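Local coordinates for putative phosphonate binding protein for ABC transporter (Prochlorococcus marinus str. MIT 9301, PDB 5LQ5) that binds inorganic phosphite strongly, and methylphosphonate and phosphate very weakly, probably as the solute-binding subunit of an ABC transporter, at residues A[63-75]-A[260-274]. Residues are numbered along the deposited sequence; the frame is centred on the assembly and turned at random.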
loop_
_atom_site.group_PDB
_atom_site.type_symbol
_atom_site.label_atom_id
_atom_site.label_comp_id
_atom_site.label_asym_id
_atom_site.label_seq_id
_atom_site.Cartn_x
_atom_site.Cartn_y
_atom_site.Cartn_z
ATOM N N PHE A 63 -5.845 -1.749 -3.056
ATOM C CA PHE A 63 -5.480 -0.348 -2.950
ATOM C C PHE A 63 -4.835 -0.040 -1.581
ATOM O O PHE A 63 -5.053 -0.750 -0.582
ATOM C CB PHE A 63 -6.712 0.556 -3.100
ATOM C CG PHE A 63 -7.120 0.833 -4.523
ATOM C CD1 PHE A 63 -6.262 1.526 -5.380
ATOM C CD2 PHE A 63 -8.335 0.398 -5.024
ATOM C CE1 PHE A 63 -6.626 1.795 -6.705
ATOM C CE2 PHE A 63 -8.715 0.687 -6.321
ATOM C CZ PHE A 63 -7.840 1.372 -7.178
ATOM N N GLY A 64 -4.060 1.038 -1.528
ATOM C CA GLY A 64 -3.687 1.673 -0.316
ATOM C C GLY A 64 -4.829 2.566 0.173
ATOM O O GLY A 64 -5.827 2.742 -0.533
ATOM N N GLY A 65 -4.665 3.170 1.344
ATOM C CA GLY A 65 -5.712 4.054 1.889
ATOM C C GLY A 65 -6.036 5.231 0.979
ATOM O O GLY A 65 -7.184 5.420 0.565
ATOM N N LEU A 66 -4.976 5.976 0.619
ATOM C CA LEU A 66 -5.144 7.156 -0.228
ATOM C C LEU A 66 -5.628 6.799 -1.611
ATOM O O LEU A 66 -6.555 7.389 -2.149
ATOM C CB LEU A 66 -3.862 8.008 -0.314
ATOM C CG LEU A 66 -3.919 9.260 -1.198
ATOM C CD1 LEU A 66 -4.998 10.227 -0.704
ATOM C CD2 LEU A 66 -2.565 9.935 -1.184
ATOM N N SER A 67 -4.964 5.831 -2.230
ATOM C CA SER A 67 -5.332 5.496 -3.623
ATOM C C SER A 67 -6.741 4.865 -3.685
ATOM O O SER A 67 -7.480 5.050 -4.675
ATOM C CB SER A 67 -4.267 4.554 -4.228
ATOM O OG SER A 67 -3.940 3.437 -3.398
ATOM N N GLY A 68 -7.129 4.133 -2.642
ATOM C CA GLY A 68 -8.482 3.595 -2.599
ATOM C C GLY A 68 -9.556 4.677 -2.446
ATOM O O GLY A 68 -10.609 4.634 -3.086
ATOM N N VAL A 69 -9.266 5.679 -1.617
ATOM C CA VAL A 69 -10.127 6.881 -1.504
ATOM C C VAL A 69 -10.240 7.582 -2.858
ATOM O O VAL A 69 -11.328 7.877 -3.332
ATOM C CB VAL A 69 -9.619 7.821 -0.420
ATOM C CG1 VAL A 69 -10.283 9.198 -0.531
ATOM C CG2 VAL A 69 -9.863 7.214 0.959
ATOM N N GLN A 70 -9.104 7.783 -3.515
ATOM C CA GLN A 70 -9.090 8.433 -4.825
ATOM C C GLN A 70 -9.941 7.639 -5.826
ATOM O O GLN A 70 -10.753 8.210 -6.582
ATOM C CB GLN A 70 -7.651 8.556 -5.384
ATOM C CG GLN A 70 -6.734 9.515 -4.587
ATOM C CD GLN A 70 -5.267 9.403 -4.968
ATOM O OE1 GLN A 70 -4.809 8.340 -5.391
ATOM N NE2 GLN A 70 -4.534 10.475 -4.824
ATOM N N ALA A 71 -9.712 6.334 -5.870
ATOM C CA ALA A 71 -10.449 5.485 -6.788
ATOM C C ALA A 71 -11.959 5.528 -6.576
ATOM O O ALA A 71 -12.722 5.568 -7.540
ATOM C CB ALA A 71 -9.956 4.046 -6.729
ATOM N N ARG A 72 -12.368 5.479 -5.315
ATOM C CA ARG A 72 -13.797 5.512 -4.974
ATOM C C ARG A 72 -14.462 6.881 -5.218
ATOM O O ARG A 72 -15.637 6.948 -5.553
ATOM C CB ARG A 72 -13.982 4.964 -3.551
ATOM C CG ARG A 72 -13.770 3.457 -3.541
ATOM C CD ARG A 72 -13.948 2.734 -2.227
ATOM N NE ARG A 72 -12.883 3.023 -1.242
ATOM C CZ ARG A 72 -13.008 3.912 -0.265
ATOM N NH1 ARG A 72 -12.004 4.099 0.583
ATOM N NH2 ARG A 72 -14.134 4.617 -0.128
ATOM N N LEU A 73 -13.697 7.955 -5.125
ATOM C CA LEU A 73 -14.194 9.263 -5.489
ATOM C C LEU A 73 -14.405 9.376 -7.011
ATOM O O LEU A 73 -15.389 9.939 -7.464
ATOM C CB LEU A 73 -13.266 10.364 -4.985
ATOM C CG LEU A 73 -13.285 10.602 -3.476
ATOM C CD1 LEU A 73 -12.102 11.485 -3.086
ATOM C CD2 LEU A 73 -14.628 11.207 -2.999
ATOM N N GLN A 74 -13.449 8.855 -7.785
ATOM C CA GLN A 74 -13.478 8.887 -9.262
ATOM C C GLN A 74 -14.474 7.906 -9.854
ATOM O O GLN A 74 -14.900 8.052 -10.974
ATOM C CB GLN A 74 -12.093 8.598 -9.847
ATOM C CG GLN A 74 -11.046 9.677 -9.621
ATOM C CD GLN A 74 -9.997 9.674 -10.725
ATOM O OE1 GLN A 74 -9.699 8.636 -11.279
ATOM N NE2 GLN A 74 -9.476 10.843 -11.071
ATOM N N THR A 75 -14.784 6.886 -9.078
ATOM C CA THR A 75 -15.592 5.747 -9.487
ATOM C C THR A 75 -16.725 5.498 -8.479
ATOM O O THR A 75 -16.618 4.608 -7.629
ATOM C CB THR A 75 -14.718 4.471 -9.601
ATOM O OG1 THR A 75 -13.443 4.826 -10.160
ATOM C CG2 THR A 75 -15.367 3.416 -10.467
ATOM N N TYR A 260 -12.186 5.350 6.299
ATOM C CA TYR A 260 -11.120 6.078 5.579
ATOM C C TYR A 260 -11.284 7.606 5.638
ATOM O O TYR A 260 -10.603 8.336 4.937
ATOM C CB TYR A 260 -11.046 5.611 4.105
ATOM C CG TYR A 260 -10.781 4.132 4.061
ATOM C CD1 TYR A 260 -9.494 3.595 4.264
ATOM C CD2 TYR A 260 -11.850 3.256 3.966
ATOM C CE1 TYR A 260 -9.301 2.200 4.299
ATOM C CE2 TYR A 260 -11.681 1.901 4.026
ATOM C CZ TYR A 260 -10.434 1.372 4.192
ATOM O OH TYR A 260 -10.381 0.012 4.293
ATOM N N LYS A 261 -12.206 8.081 6.479
ATOM C CA LYS A 261 -12.459 9.516 6.679
ATOM C C LYS A 261 -11.209 10.330 7.024
ATOM O O LYS A 261 -10.961 11.386 6.452
ATOM C CB LYS A 261 -13.527 9.715 7.790
ATOM C CG LYS A 261 -14.053 11.125 7.965
ATOM C CD LYS A 261 -14.957 11.192 9.196
ATOM C CE LYS A 261 -15.216 12.610 9.691
ATOM N NZ LYS A 261 -14.146 13.157 10.584
ATOM N N ASN A 262 -10.415 9.805 7.943
ATOM C CA ASN A 262 -9.190 10.502 8.388
ATOM C C ASN A 262 -8.154 10.572 7.250
ATOM O O ASN A 262 -7.556 11.616 7.008
ATOM C CB ASN A 262 -8.612 9.831 9.631
ATOM C CG ASN A 262 -7.318 10.448 10.083
ATOM O OD1 ASN A 262 -7.269 11.596 10.573
ATOM N ND2 ASN A 262 -6.244 9.707 9.905
ATOM N N ILE A 263 -8.016 9.479 6.485
ATOM C CA ILE A 263 -7.093 9.529 5.344
ATOM C C ILE A 263 -7.567 10.565 4.322
ATOM O O ILE A 263 -6.780 11.350 3.807
ATOM C CB ILE A 263 -6.963 8.149 4.675
ATOM C CG1 ILE A 263 -6.294 7.131 5.606
ATOM C CG2 ILE A 263 -6.191 8.242 3.344
ATOM C CD1 ILE A 263 -4.957 7.498 6.179
ATOM N N GLU A 264 -8.874 10.567 4.054
ATOM C CA GLU A 264 -9.430 11.538 3.113
ATOM C C GLU A 264 -9.151 12.964 3.578
ATOM O O GLU A 264 -8.745 13.804 2.789
ATOM C CB GLU A 264 -10.944 11.327 2.866
ATOM C CG GLU A 264 -11.491 12.210 1.751
ATOM C CD GLU A 264 -12.900 11.894 1.291
ATOM O OE1 GLU A 264 -13.567 10.977 1.831
ATOM O OE2 GLU A 264 -13.325 12.576 0.310
ATOM N N GLU A 265 -9.379 13.216 4.861
ATOM C CA GLU A 265 -9.177 14.588 5.408
ATOM C C GLU A 265 -7.729 15.044 5.343
ATOM O O GLU A 265 -7.430 16.185 4.989
ATOM C CB GLU A 265 -9.687 14.647 6.853
ATOM C CG GLU A 265 -11.221 14.549 6.885
ATOM C CD GLU A 265 -11.794 14.435 8.291
ATOM O OE1 GLU A 265 -11.025 14.283 9.270
ATOM O OE2 GLU A 265 -13.031 14.519 8.416
ATOM N N ILE A 266 -6.829 14.129 5.673
ATOM C CA ILE A 266 -5.391 14.393 5.562
ATOM C C ILE A 266 -5.020 14.640 4.086
ATOM O O ILE A 266 -4.282 15.571 3.777
ATOM C CB ILE A 266 -4.536 13.304 6.254
ATOM C CG1 ILE A 266 -4.786 13.294 7.784
ATOM C CG2 ILE A 266 -3.050 13.503 5.928
ATOM C CD1 ILE A 266 -4.082 12.197 8.563
ATOM N N GLY A 267 -5.530 13.791 3.192
ATOM C CA GLY A 267 -5.373 13.980 1.738
ATOM C C GLY A 267 -5.811 15.369 1.264
ATOM O O GLY A 267 -5.134 16.022 0.468
ATOM N N ARG A 268 -6.974 15.818 1.745
ATOM C CA ARG A 268 -7.433 17.147 1.351
ATOM C C ARG A 268 -6.478 18.244 1.829
ATOM O O ARG A 268 -6.160 19.180 1.093
ATOM C CB ARG A 268 -8.807 17.431 1.924
ATOM C CG ARG A 268 -9.924 16.617 1.310
ATOM C CD ARG A 268 -11.247 17.024 1.940
ATOM N NE ARG A 268 -12.284 16.104 1.522
ATOM C CZ ARG A 268 -13.516 16.084 2.025
ATOM N NH1 ARG A 268 -13.911 17.006 2.909
ATOM N NH2 ARG A 268 -14.373 15.157 1.621
ATOM N N LYS A 269 -6.046 18.123 3.082
ATOM C CA LYS A 269 -5.187 19.140 3.678
ATOM C C LYS A 269 -3.848 19.252 2.959
ATOM O O LYS A 269 -3.297 20.328 2.806
ATOM C CB LYS A 269 -4.944 18.845 5.141
ATOM C CG LYS A 269 -4.445 20.079 5.904
ATOM C CD LYS A 269 -4.260 19.765 7.365
ATOM C CE LYS A 269 -3.039 18.913 7.573
ATOM N NZ LYS A 269 -1.855 19.819 7.710
ATOM N N LEU A 270 -3.357 18.112 2.470
ATOM C CA LEU A 270 -2.080 18.086 1.732
ATOM C C LEU A 270 -2.249 18.177 0.204
ATOM O O LEU A 270 -1.292 17.994 -0.554
ATOM C CB LEU A 270 -1.306 16.830 2.134
ATOM C CG LEU A 270 -0.721 16.845 3.561
ATOM C CD1 LEU A 270 -0.031 15.524 3.833
ATOM C CD2 LEU A 270 0.240 17.983 3.823
ATOM N N ASN A 271 -3.462 18.477 -0.244
ATOM C CA ASN A 271 -3.778 18.623 -1.653
ATOM C C ASN A 271 -3.417 17.383 -2.481
ATOM O O ASN A 271 -2.939 17.469 -3.630
ATOM C CB ASN A 271 -3.151 19.900 -2.257
ATOM C CG ASN A 271 -3.772 20.265 -3.602
ATOM O OD1 ASN A 271 -4.934 19.927 -3.875
ATOM N ND2 ASN A 271 -3.004 20.909 -4.469
ATOM N N LYS A 272 -3.715 16.231 -1.894
ATOM C CA LYS A 272 -3.377 14.932 -2.481
ATOM C C LYS A 272 -4.530 14.053 -2.861
ATOM O O LYS A 272 -4.353 12.880 -3.165
ATOM C CB LYS A 272 -2.343 14.196 -1.619
ATOM C CG LYS A 272 -0.907 14.656 -1.863
ATOM C CD LYS A 272 -0.432 14.624 -3.311
ATOM C CE LYS A 272 -0.710 13.293 -3.989
ATOM N NZ LYS A 272 -0.363 13.313 -5.422
ATOM N N ILE A 273 -5.722 14.615 -2.924
ATOM C CA ILE A 273 -6.855 13.853 -3.401
ATOM C C ILE A 273 -6.775 13.803 -4.948
ATOM O O ILE A 273 -7.027 12.793 -5.589
ATOM C CB ILE A 273 -8.176 14.480 -2.911
ATOM C CG1 ILE A 273 -8.311 14.360 -1.402
ATOM C CG2 ILE A 273 -9.335 13.799 -3.604
ATOM C CD1 ILE A 273 -8.254 12.950 -0.862
ATOM N N ARG A 274 -6.331 14.909 -5.523
ATOM C CA ARG A 274 -5.998 14.949 -6.952
ATOM C C ARG A 274 -4.853 13.976 -7.191
ATOM O O ARG A 274 -3.942 13.875 -6.363
ATOM C CB ARG A 274 -5.516 16.334 -7.312
ATOM C CG ARG A 274 -6.599 17.367 -7.213
ATOM C CD ARG A 274 -6.016 18.741 -7.500
ATOM N NE ARG A 274 -5.691 18.898 -8.914
ATOM C CZ ARG A 274 -6.586 18.925 -9.898
ATOM N NH1 ARG A 274 -7.884 18.803 -9.641
ATOM N NH2 ARG A 274 -6.179 19.072 -11.151
#
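Val69 and Leu66 of helix 65-74 pack against Tyr260, Ile263 and the C-terminal tail, joining the last helix of this periplasmic binding protein, 261-269, to the helix that starts at the phosphite pocket. The two helix axes cross nearly at right angles (-86°) and pass 9.4 Å apart. Apolar contacts fill the crossing. Val69 spreads its two methyls over the start of the second helix: its CG2 lies 3.7 Å from Tyr260 CB, while CG1, anti to the backbone N (chi1 166°), rests on the aliphatic part of Glu264. Ile263 CG2 reaches the backbone of the first helical turn, 3.7 Å from Leu66 N. Farther along, Leu73 CD1 meets Ile273 CG2 at 3.6 Å and borders the Glu264 carboxylate, whose OE2 is met from above its plane by Arg268 NH2 in a salt bridge. At Tyr260, whose ring also stacks with His207, Arg72 NH1 approaches CD2 obliquely, the guanidinium and ring planes inclined to each other. A Schellman motif with Asn271 at positive phi ends helix 261-269 and turns the chain back, bringing the Lys272 carbonyl and the end of the Ile273 side chain up to the first helix. Lys272 NZ itself bonds to Asn125 OD1. Gly64, which touches the phosphite, sits at the N-cap position of helix 65-74; the next two backbone amides bond to Asp205 and Thr127, both pocket residues. The polar link between the segments comes from Gln70, extended beyond CG, whose NE2 bonds both to Asn125 OD1 and to the tail. A leucine in place of this glutamine would probably leave the Lys272 carbonyl and Asn125 OD1 without their shared amide donor, weakening the hold on the C-terminal tail. Gln70 NE2 donates to Lys272 O over 2.9 Å, bent to 136° at the hydrogen and tilted somewhat from the carbonyl plane.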